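Ketosynthase (Streptomyces sp. MSC090213JE08, PDB 6KXD) probably takes part in 3-oxoacyl-[acyl-carrier-protein] synthesis as one chain of the ishigamide ketosynthase/chain length factor pair of a highly reducing type II polyketide synthase. Local coordinates at residues 90-99 with 230-238; 113-124 with 196-207. All blocks are in the same frame, centred on the assembly; numbering follows the deposited sequence.

Contact 1 of 2, residues 90-99 with 230-238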
loop_
_atom_site.group_PDB
_atom_site.type_symbol
_atom_site.label_atom_id
_atom_site.label_comp_id
_atom_site.label_asym_id
_atom_site.label_seq_id
_atom_site.Cartn_x
_atom_site.Cartn_y
_atom_site.Cartn_z
ATOM N N LEU B 90 15.446 -6.933 6.751
ATOM C CA LEU B 90 15.392 -8.029 5.802
ATOM C C LEU B 90 15.324 -7.523 4.366
ATOM O O LEU B 90 15.941 -8.118 3.453
ATOM C CB LEU B 90 14.153 -8.856 6.089
ATOM C CG LEU B 90 14.234 -9.670 7.370
ATOM C CD1 LEU B 90 12.832 -10.122 7.700
ATOM C CD2 LEU B 90 15.190 -10.823 7.247
ATOM N N ALA B 91 14.495 -6.498 4.143
ATOM C CA ALA B 91 14.325 -5.887 2.845
ATOM C C ALA B 91 15.664 -5.331 2.384
ATOM O O ALA B 91 16.029 -5.467 1.195
ATOM C CB ALA B 91 13.304 -4.791 2.866
ATOM N N LEU B 92 16.387 -4.695 3.318
ATOM C CA LEU B 92 17.656 -4.014 2.900
ATOM C C LEU B 92 18.686 -5.059 2.496
ATOM O O LEU B 92 19.356 -4.861 1.480
ATOM C CB LEU B 92 18.212 -3.117 3.998
ATOM C CG LEU B 92 17.357 -1.897 4.324
ATOM C CD1 LEU B 92 18.010 -1.023 5.389
ATOM C CD2 LEU B 92 17.044 -1.086 3.100
ATOM N N VAL B 93 18.787 -6.116 3.288
ATOM C CA VAL B 93 19.744 -7.156 2.997
ATOM C C VAL B 93 19.347 -7.803 1.675
ATOM O O VAL B 93 20.166 -8.008 0.818
ATOM C CB VAL B 93 19.873 -8.188 4.117
ATOM C CG1 VAL B 93 20.798 -9.327 3.664
ATOM C CG2 VAL B 93 20.410 -7.552 5.384
ATOM N N ALA B 94 18.049 -7.976 1.460
ATOM C CA ALA B 94 17.650 -8.569 0.215
ATOM C C ALA B 94 18.005 -7.642 -0.952
ATOM O O ALA B 94 18.383 -8.112 -2.037
ATOM C CB ALA B 94 16.183 -8.904 0.230
ATOM N N SER B 95 17.844 -6.318 -0.751
ATOM C CA SER B 95 18.088 -5.349 -1.807
ATOM C C SER B 95 19.549 -5.413 -2.242
ATOM O O SER B 95 19.807 -5.213 -3.400
ATOM C CB SER B 95 17.683 -3.936 -1.463
ATOM O OG SER B 95 18.497 -3.340 -0.485
ATOM N N ASP B 96 20.438 -5.563 -1.273
ATOM C CA ASP B 96 21.864 -5.679 -1.534
ATOM C C ASP B 96 22.164 -6.921 -2.378
ATOM O O ASP B 96 22.950 -6.837 -3.327
ATOM C CB ASP B 96 22.649 -5.760 -0.236
ATOM C CG ASP B 96 22.865 -4.405 0.415
ATOM O OD1 ASP B 96 22.250 -3.422 -0.048
ATOM O OD2 ASP B 96 23.615 -4.375 1.408
ATOM N N GLY B 97 21.527 -8.047 -2.046
ATOM C CA GLY B 97 21.679 -9.300 -2.824
ATOM C C GLY B 97 21.211 -9.108 -4.250
ATOM O O GLY B 97 21.741 -9.703 -5.186
ATOM N N LEU B 98 20.184 -8.271 -4.438
ATOM C CA LEU B 98 19.625 -8.074 -5.729
ATOM C C LEU B 98 20.507 -7.155 -6.573
ATOM O O LEU B 98 20.769 -7.471 -7.695
ATOM C CB LEU B 98 18.224 -7.499 -5.618
ATOM C CG LEU B 98 17.469 -7.445 -6.932
ATOM C CD1 LEU B 98 17.195 -8.865 -7.403
ATOM C CD2 LEU B 98 16.194 -6.641 -6.761
ATOM N N LEU B 99 20.927 -6.023 -6.007
ATOM C CA LEU B 99 21.566 -4.975 -6.795
ATOM C C LEU B 99 23.097 -5.087 -6.825
ATOM O O LEU B 99 23.712 -4.490 -7.702
ATOM C CB LEU B 99 21.162 -3.621 -6.230
ATOM C CG LEU B 99 19.665 -3.373 -6.223
ATOM C CD1 LEU B 99 19.411 -2.003 -5.653
ATOM C CD2 LEU B 99 19.082 -3.529 -7.627
ATOM N N GLY B 230 7.275 -18.328 9.436
ATOM C CA GLY B 230 8.561 -18.026 8.848
ATOM C C GLY B 230 8.654 -16.547 8.564
ATOM O O GLY B 230 7.767 -15.734 8.899
ATOM N N GLU B 231 9.770 -16.172 7.967
ATOM C CA GLU B 231 9.978 -14.792 7.716
ATOM C C GLU B 231 10.951 -14.660 6.554
ATOM O O GLU B 231 11.701 -15.589 6.215
ATOM C CB GLU B 231 10.542 -14.103 8.959
ATOM C CG GLU B 231 11.884 -14.660 9.359
ATOM C CD GLU B 231 12.694 -13.829 10.354
ATOM O OE1 GLU B 231 12.261 -12.723 10.676
ATOM O OE2 GLU B 231 13.756 -14.306 10.803
ATOM N N GLY B 232 11.059 -13.432 6.085
ATOM C CA GLY B 232 12.111 -13.060 5.282
ATOM C C GLY B 232 11.663 -12.107 4.201
ATOM O O GLY B 232 10.627 -11.449 4.295
ATOM N N CYS B 233 12.450 -12.050 3.135
ATOM C CA CYS B 233 12.159 -11.169 2.024
ATOM C C CYS B 233 12.667 -11.797 0.729
ATOM O O CYS B 233 13.775 -12.298 0.659
ATOM C CB CYS B 233 12.827 -9.807 2.200
ATOM S SG CYS B 233 12.670 -8.665 0.797
ATOM N N GLY B 234 11.836 -11.741 -0.304
ATOM C CA GLY B 234 12.224 -12.073 -1.640
ATOM C C GLY B 234 12.031 -10.882 -2.523
ATOM O O GLY B 234 11.009 -10.172 -2.367
ATOM N N LEU B 235 13.009 -10.620 -3.414
ATOM C CA LEU B 235 12.985 -9.519 -4.331
ATOM C C LEU B 235 13.435 -9.958 -5.723
ATOM O O LEU B 235 14.286 -10.869 -5.829
ATOM C CB LEU B 235 13.961 -8.419 -3.916
ATOM C CG LEU B 235 13.705 -7.706 -2.597
ATOM C CD1 LEU B 235 14.837 -6.720 -2.358
ATOM C CD2 LEU B 235 12.362 -6.974 -2.622
ATOM N N PHE B 236 12.829 -9.313 -6.710
ATOM C CA PHE B 236 13.060 -9.532 -8.121
ATOM C C PHE B 236 13.429 -8.235 -8.800
ATOM O O PHE B 236 12.871 -7.166 -8.489
ATOM C CB PHE B 236 11.816 -10.101 -8.790
ATOM C CG PHE B 236 11.346 -11.269 -8.005
ATOM C CD1 PHE B 236 12.039 -12.480 -8.083
ATOM C CD2 PHE B 236 10.300 -11.127 -7.121
ATOM C CE1 PHE B 236 11.633 -13.556 -7.319
ATOM C CE2 PHE B 236 9.941 -12.182 -6.299
ATOM C CZ PHE B 236 10.616 -13.392 -6.406
ATOM N N LEU B 237 14.381 -8.340 -9.730
ATOM C CA LEU B 237 14.628 -7.255 -10.612
ATOM C C LEU B 237 13.805 -7.534 -11.871
ATOM O O LEU B 237 13.983 -8.597 -12.508
ATOM C CB LEU B 237 16.143 -7.174 -10.851
ATOM C CG LEU B 237 16.614 -5.851 -11.465
ATOM C CD1 LEU B 237 16.001 -5.625 -12.808
ATOM C CD2 LEU B 237 16.263 -4.688 -10.558
ATOM N N VAL B 238 12.858 -6.665 -12.194
ATOM C CA VAL B 238 11.998 -6.789 -13.353
ATOM C C VAL B 238 12.331 -5.705 -14.386
ATOM O O VAL B 238 12.483 -4.538 -14.055
ATOM C CB VAL B 238 10.511 -6.712 -12.944
ATOM C CG1 VAL B 238 9.575 -6.813 -14.126
ATOM C CG2 VAL B 238 10.207 -7.791 -11.902
#

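Contact 2 of 2, residues 113-124 with 196-207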
loop_
_atom_site.group_PDB
_atom_site.type_symbol
_atom_site.label_atom_id
_atom_site.label_comp_id
_atom_site.label_asym_id
_atom_site.label_seq_id
_atom_site.Cartn_x
_atom_site.Cartn_y
_atom_site.Cartn_z
ATOM N N LEU B 113 14.426 5.947 -13.012
ATOM C CA LEU B 113 13.297 5.222 -13.599
ATOM C C LEU B 113 13.272 3.762 -13.117
ATOM O O LEU B 113 12.583 2.901 -13.699
ATOM C CB LEU B 113 13.388 5.301 -15.122
ATOM C CG LEU B 113 13.045 6.669 -15.721
ATOM C CD1 LEU B 113 12.992 6.563 -17.246
ATOM C CD2 LEU B 113 11.732 7.206 -15.146
ATOM N N THR B 114 14.032 3.501 -12.057
ATOM C CA THR B 114 13.957 2.246 -11.352
ATOM C C THR B 114 12.924 2.383 -10.235
ATOM O O THR B 114 13.100 3.163 -9.331
ATOM C CB THR B 114 15.260 1.790 -10.710
ATOM O OG1 THR B 114 16.266 1.713 -11.729
ATOM C CG2 THR B 114 15.122 0.431 -10.064
ATOM N N GLY B 115 11.874 1.591 -10.340
ATOM C CA GLY B 115 10.830 1.578 -9.331
ATOM C C GLY B 115 11.132 0.599 -8.209
ATOM O O GLY B 115 11.923 -0.402 -8.355
ATOM N N VAL B 116 10.452 0.806 -7.069
ATOM C CA VAL B 116 10.499 -0.117 -5.979
ATOM C C VAL B 116 9.063 -0.377 -5.563
ATOM O O VAL B 116 8.353 0.612 -5.339
ATOM C CB VAL B 116 11.252 0.447 -4.754
ATOM C CG1 VAL B 116 11.124 -0.495 -3.561
ATOM C CG2 VAL B 116 12.715 0.710 -5.079
ATOM N N VAL B 117 8.664 -1.657 -5.497
ATOM C CA VAL B 117 7.370 -1.965 -4.863
ATOM C C VAL B 117 7.535 -3.199 -3.976
ATOM O O VAL B 117 8.003 -4.243 -4.431
ATOM C CB VAL B 117 6.224 -2.114 -5.872
ATOM C CG1 VAL B 117 6.481 -3.158 -6.939
ATOM C CG2 VAL B 117 4.912 -2.387 -5.142
ATOM N N LEU B 118 7.163 -3.059 -2.680
ATOM C CA LEU B 118 7.281 -4.079 -1.709
ATOM C C LEU B 118 5.894 -4.441 -1.168
ATOM O O LEU B 118 5.147 -3.555 -0.825
ATOM C CB LEU B 118 8.158 -3.605 -0.565
ATOM C CG LEU B 118 8.579 -4.680 0.432
ATOM C CD1 LEU B 118 9.508 -5.726 -0.185
ATOM C CD2 LEU B 118 9.262 -4.052 1.646
ATOM N N GLY B 119 5.582 -5.732 -1.142
ATOM C CA GLY B 119 4.360 -6.215 -0.468
ATOM C C GLY B 119 4.623 -6.578 0.998
ATOM O O GLY B 119 5.675 -7.127 1.405
ATOM N N ILE B 120 3.620 -6.291 1.830
ATOM C CA ILE B 120 3.688 -6.524 3.265
ATOM C C ILE B 120 2.325 -7.068 3.692
ATOM O O ILE B 120 1.420 -7.098 2.878
ATOM C CB ILE B 120 3.995 -5.230 4.035
ATOM C CG1 ILE B 120 2.933 -4.158 3.785
ATOM C CG2 ILE B 120 5.397 -4.752 3.702
ATOM C CD1 ILE B 120 3.024 -2.910 4.680
ATOM N N THR B 121 2.248 -7.474 4.960
ATOM C CA THR B 121 0.987 -7.821 5.627
ATOM C C THR B 121 0.527 -6.584 6.394
ATOM O O THR B 121 -0.491 -5.929 6.092
ATOM C CB THR B 121 1.155 -9.046 6.522
ATOM O OG1 THR B 121 1.607 -10.176 5.788
ATOM C CG2 THR B 121 -0.134 -9.426 7.214
ATOM N N MET B 122 1.344 -6.191 7.368
ATOM C CA MET B 122 0.999 -5.049 8.154
ATOM C C MET B 122 2.261 -4.450 8.739
ATOM O O MET B 122 2.251 -3.887 9.819
ATOM C CB MET B 122 0.048 -5.482 9.277
ATOM C CG MET B 122 -0.695 -4.354 9.923
ATOM S SD MET B 122 -1.375 -3.196 8.775
ATOM C CE MET B 122 -2.043 -1.955 9.885
ATOM N N GLY B 123 3.339 -4.472 7.956
ATOM C CA GLY B 123 4.583 -3.838 8.392
ATOM C C GLY B 123 5.211 -4.527 9.605
ATOM O O GLY B 123 5.111 -5.746 9.828
ATOM N N SER B 124 5.951 -3.734 10.396
ATOM C CA SER B 124 6.586 -4.262 11.571
ATOM C C SER B 124 5.561 -4.197 12.697
ATOM O O SER B 124 5.325 -3.141 13.279
ATOM C CB SER B 124 7.812 -3.510 11.988
ATOM O OG SER B 124 8.307 -4.079 13.191
ATOM N N ARG B 196 6.258 4.316 -16.373
ATOM C CA ARG B 196 6.548 5.022 -15.126
ATOM C C ARG B 196 7.883 4.558 -14.534
ATOM O O ARG B 196 8.459 5.199 -13.666
ATOM C CB ARG B 196 5.397 4.820 -14.135
ATOM C CG ARG B 196 4.683 6.107 -13.784
ATOM C CD ARG B 196 3.409 5.878 -13.017
ATOM N NE ARG B 196 2.282 6.122 -13.869
ATOM C CZ ARG B 196 1.939 7.323 -14.335
ATOM N NH1 ARG B 196 2.674 8.382 -14.038
ATOM N NH2 ARG B 196 0.842 7.446 -15.060
ATOM N N ALA B 197 8.382 3.434 -15.045
ATOM C CA ALA B 197 9.630 2.827 -14.646
ATOM C C ALA B 197 10.091 1.955 -15.810
ATOM O O ALA B 197 9.262 1.419 -16.500
ATOM C CB ALA B 197 9.435 1.994 -13.384
ATOM N N THR B 198 11.408 1.842 -15.999
ATOM C CA THR B 198 12.021 0.915 -16.966
ATOM C C THR B 198 12.456 -0.371 -16.259
ATOM O O THR B 198 12.627 -1.399 -16.871
ATOM C CB THR B 198 13.218 1.604 -17.637
ATOM O OG1 THR B 198 14.185 1.926 -16.626
ATOM C CG2 THR B 198 12.766 2.868 -18.344
ATOM N N LYS B 199 12.756 -0.270 -14.965
ATOM C CA LYS B 199 13.144 -1.407 -14.183
ATOM C C LYS B 199 12.440 -1.293 -12.820
ATOM O O LYS B 199 12.092 -0.206 -12.371
ATOM C CB LYS B 199 14.636 -1.455 -13.868
ATOM C CG LYS B 199 15.592 -1.610 -15.032
ATOM C CD LYS B 199 16.988 -1.936 -14.534
ATOM C CE LYS B 199 18.073 -1.310 -15.384
ATOM N NZ LYS B 199 17.964 0.174 -15.336
ATOM N N TYR B 200 12.254 -2.432 -12.173
ATOM C CA TYR B 200 11.563 -2.481 -10.904
ATOM C C TYR B 200 12.219 -3.494 -10.010
ATOM O O TYR B 200 12.564 -4.591 -10.448
ATOM C CB TYR B 200 10.096 -2.894 -11.036
ATOM C CG TYR B 200 9.139 -1.817 -10.639
ATOM C CD1 TYR B 200 8.865 -1.530 -9.293
ATOM C CD2 TYR B 200 8.518 -1.063 -11.606
ATOM C CE1 TYR B 200 7.984 -0.514 -8.952
ATOM C CE2 TYR B 200 7.629 -0.055 -11.281
ATOM C CZ TYR B 200 7.352 0.211 -9.949
ATOM O OH TYR B 200 6.494 1.237 -9.718
ATOM N N LEU B 201 12.387 -3.097 -8.747
ATOM C CA LEU B 201 12.669 -3.980 -7.647
ATOM C C LEU B 201 11.317 -4.330 -7.058
ATOM O O LEU B 201 10.604 -3.437 -6.684
ATOM C CB LEU B 201 13.456 -3.276 -6.557
ATOM C CG LEU B 201 14.959 -3.178 -6.654
ATOM C CD1 LEU B 201 15.324 -1.999 -7.493
ATOM C CD2 LEU B 201 15.547 -3.024 -5.251
ATOM N N VAL B 202 10.951 -5.604 -7.105
ATOM C CA VAL B 202 9.602 -6.014 -6.750
ATOM C C VAL B 202 9.784 -7.113 -5.731
ATOM O O VAL B 202 10.541 -8.088 -5.979
ATOM C CB VAL B 202 8.826 -6.634 -7.919
ATOM C CG1 VAL B 202 7.402 -7.042 -7.504
ATOM C CG2 VAL B 202 8.794 -5.726 -9.118
ATOM N N GLY B 203 8.989 -7.083 -4.665
ATOM C CA GLY B 203 9.075 -8.244 -3.830
ATOM C C GLY B 203 8.201 -8.080 -2.635
ATOM O O GLY B 203 7.303 -7.228 -2.664
ATOM N N SER B 204 8.460 -8.894 -1.624
ATOM C CA SER B 204 7.611 -8.792 -0.472
ATOM C C SER B 204 8.386 -9.303 0.719
ATOM O O SER B 204 9.404 -10.010 0.543
ATOM C CB SER B 204 6.315 -9.511 -0.784
ATOM O OG SER B 204 6.518 -10.908 -0.969
ATOM N N ALA B 205 7.908 -8.993 1.949
ATOM C CA ALA B 205 8.722 -9.258 3.117
ATOM C C ALA B 205 7.842 -9.422 4.344
ATOM O O ALA B 205 6.863 -8.712 4.458
ATOM C CB ALA B 205 9.700 -8.144 3.343
ATOM N N GLU B 206 8.300 -10.277 5.259
ATOM C CA GLU B 206 7.618 -10.443 6.512
ATOM C C GLU B 206 8.651 -10.717 7.588
ATOM O O GLU B 206 9.508 -11.545 7.409
ATOM C CB GLU B 206 6.702 -11.660 6.407
ATOM C CG GLU B 206 5.744 -11.846 7.577
ATOM C CD GLU B 206 4.484 -10.989 7.563
ATOM O OE1 GLU B 206 3.867 -10.821 6.484
ATOM O OE2 GLU B 206 4.158 -10.416 8.627
ATOM N N GLU B 207 8.606 -9.962 8.676
ATOM C CA GLU B 207 9.505 -10.226 9.761
ATOM C C GLU B 207 8.836 -11.216 10.722
ATOM O O GLU B 207 7.625 -11.261 10.853
ATOM C CB GLU B 207 9.871 -8.950 10.512
ATOM C CG GLU B 207 8.714 -8.424 11.342
ATOM C CD GLU B 207 8.952 -7.138 12.110
ATOM O OE1 GLU B 207 10.027 -6.497 11.908
ATOM O OE2 GLU B 207 8.036 -6.742 12.834
HETATM O O HOH W 1 15.721 2.006 -14.472
HETATM O O HOH W 2 6.625 1.888 -7.112
HETATM O O HOH W 3 4.933 -7.748 6.167
HETATM O O HOH W 4 3.184 -7.588 8.990
HETATM O O HOH W 5 6.310 -7.983 8.799
#

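Contact 1 of 2, residues 90-99 with 230-238
Ala94 meets Cys233 and Leu235 at the middle of this helix-on-strand contact, and the apolar packing there is close. The Ala94 methyl reaches both strand side chains: CB lies 3.6 Å from Cys233 SG and 3.6 Å from Leu235 CD1. With its sulfur opposite the backbone N (chi1 174°), Cys233 also brings SG to 3.8 Å from Ala91 CA. Leu235 pushes its CD1 methyl against the helix backbone, 3.4 Å from Ser95 N, an amide already bonded to Ala91 O within the helix.

Leu98 continues this packing toward the C-terminal end of both segments. It crosses the Leu237 side chain at about a right angle and spreads two methyls over the strand: CD1 comes 3.7 Å from Leu237 N, while CD2 lies against the Phe236 carbonyl and Leu235 CB. Cutting Leu98 back to an alanine removes CG and both methyls, and is likely to leave a gap over Leu235 and Leu237. At the other end Leu90 CD1 rests 3.9 Å from Gly232 CA; at Gly232 the backbone conformation would press any side chain against the preceding carbonyl oxygen.

The polar groups are satisfied elsewhere than across the interface. Ser95 OG donates to Leu92 O at 2.6 Å, tilted 21° from the carbonyl plane, and that oxygen also accepts from Asp96 N; His165 is a further partner of the hydroxyl. Glu231, crossed by Leu90, makes a salt bridge with Arg86.

The axes of helix 90-99 and strand 232-238 approach to 7.5 Å and cross at -35°: a helix laid on one sheet face in the N-terminal ketoacyl synthase region, of the thiolase clan. Cys233, Leu235 and Leu237 point toward the helix, whereas Phe236 points away and touches Trp25. Strand 229-240 pairs antiparallel with 20-29 and 199-206, and helix 86-99 also packs against helix 156-165.

Contact 2 of 2, residues 113-124 with 196-207
Tyr200 turns one face of its ring onto Gly115, whose CA stands 3.6 Å from the ring centroid and 14° off its normal, a CH-pi contact. A CB on Gly115 would collide with this ring. Val117 approaches the same ring obliquely: its CG1 branch, set between backbone N and carbonyl carbon (chi1 56°), comes 3.6 Å from Tyr200 CE1 and also touches Val202. Tyr200 OH and Val116 O share a water. On the other face of the sheet, the Thr114 CG2 methyl slants across Leu201 to 3.5 Å from CD1. Another water joins Thr114 OG1, Thr198 OG1 and Lys199 NZ; Thr114 OG1 also bonds to Asp111 N.

Strands 114-119 and 199-206 run parallel, with six consecutive backbone bonds, from Gly115 N to Lys199 O through to Ala205 N to Gly119 O. Strand 114-119 also pairs in parallel with 171-174, so the connection through helix 180-193 is a beta-alpha-beta crossover passing 114-119, as in the thiolase fold. That helix covers Tyr200 and Val202; Leu201, on the other face, meets Leu98 and Leu99.

Past the end of strand 114-119, two hydroxyls of that segment bond to the carboxylates of Glu206 and Glu207. Thr121 OG1 donates to Glu206 OE1 at 2.5 Å, a length so short that it should be read with caution; OE1 also accepts from Ala330 N. Ser124 OG gives a bond to Glu207 OE2 at 2.7 Å, meeting the carboxylate on its syn side, 18° out of plane. The same hydroxyl N-caps the following helix through Asn127 N. At the opposite end Arg196 forms salt bridges with Asp287 and Asp182 of the partner subunit.

How the contacts relate
Following the chain from the N terminus, after strand 20-29 and several short elements comes helix 86-99, then strand 114-119. Residues 196-207 then return beside that strand, so contact 2 closes a loop of 71 intervening residues, rich in helix. The chain next reaches 230-238 and packs against helix 86-99, closing the larger loop of contact 1, with 130 residues between its segments. Contact 2 is thus nested within contact 1; the two do not cross. Their centres lie about 9 Å apart, and strands 199-206 and 229-240 are antiparallel neighbours, probably bonded from Phe236 N to Val202 O at 2.7 Å. Together the two contacts tie helix 86-99 to strands 114-119, 199-206 and 229-240.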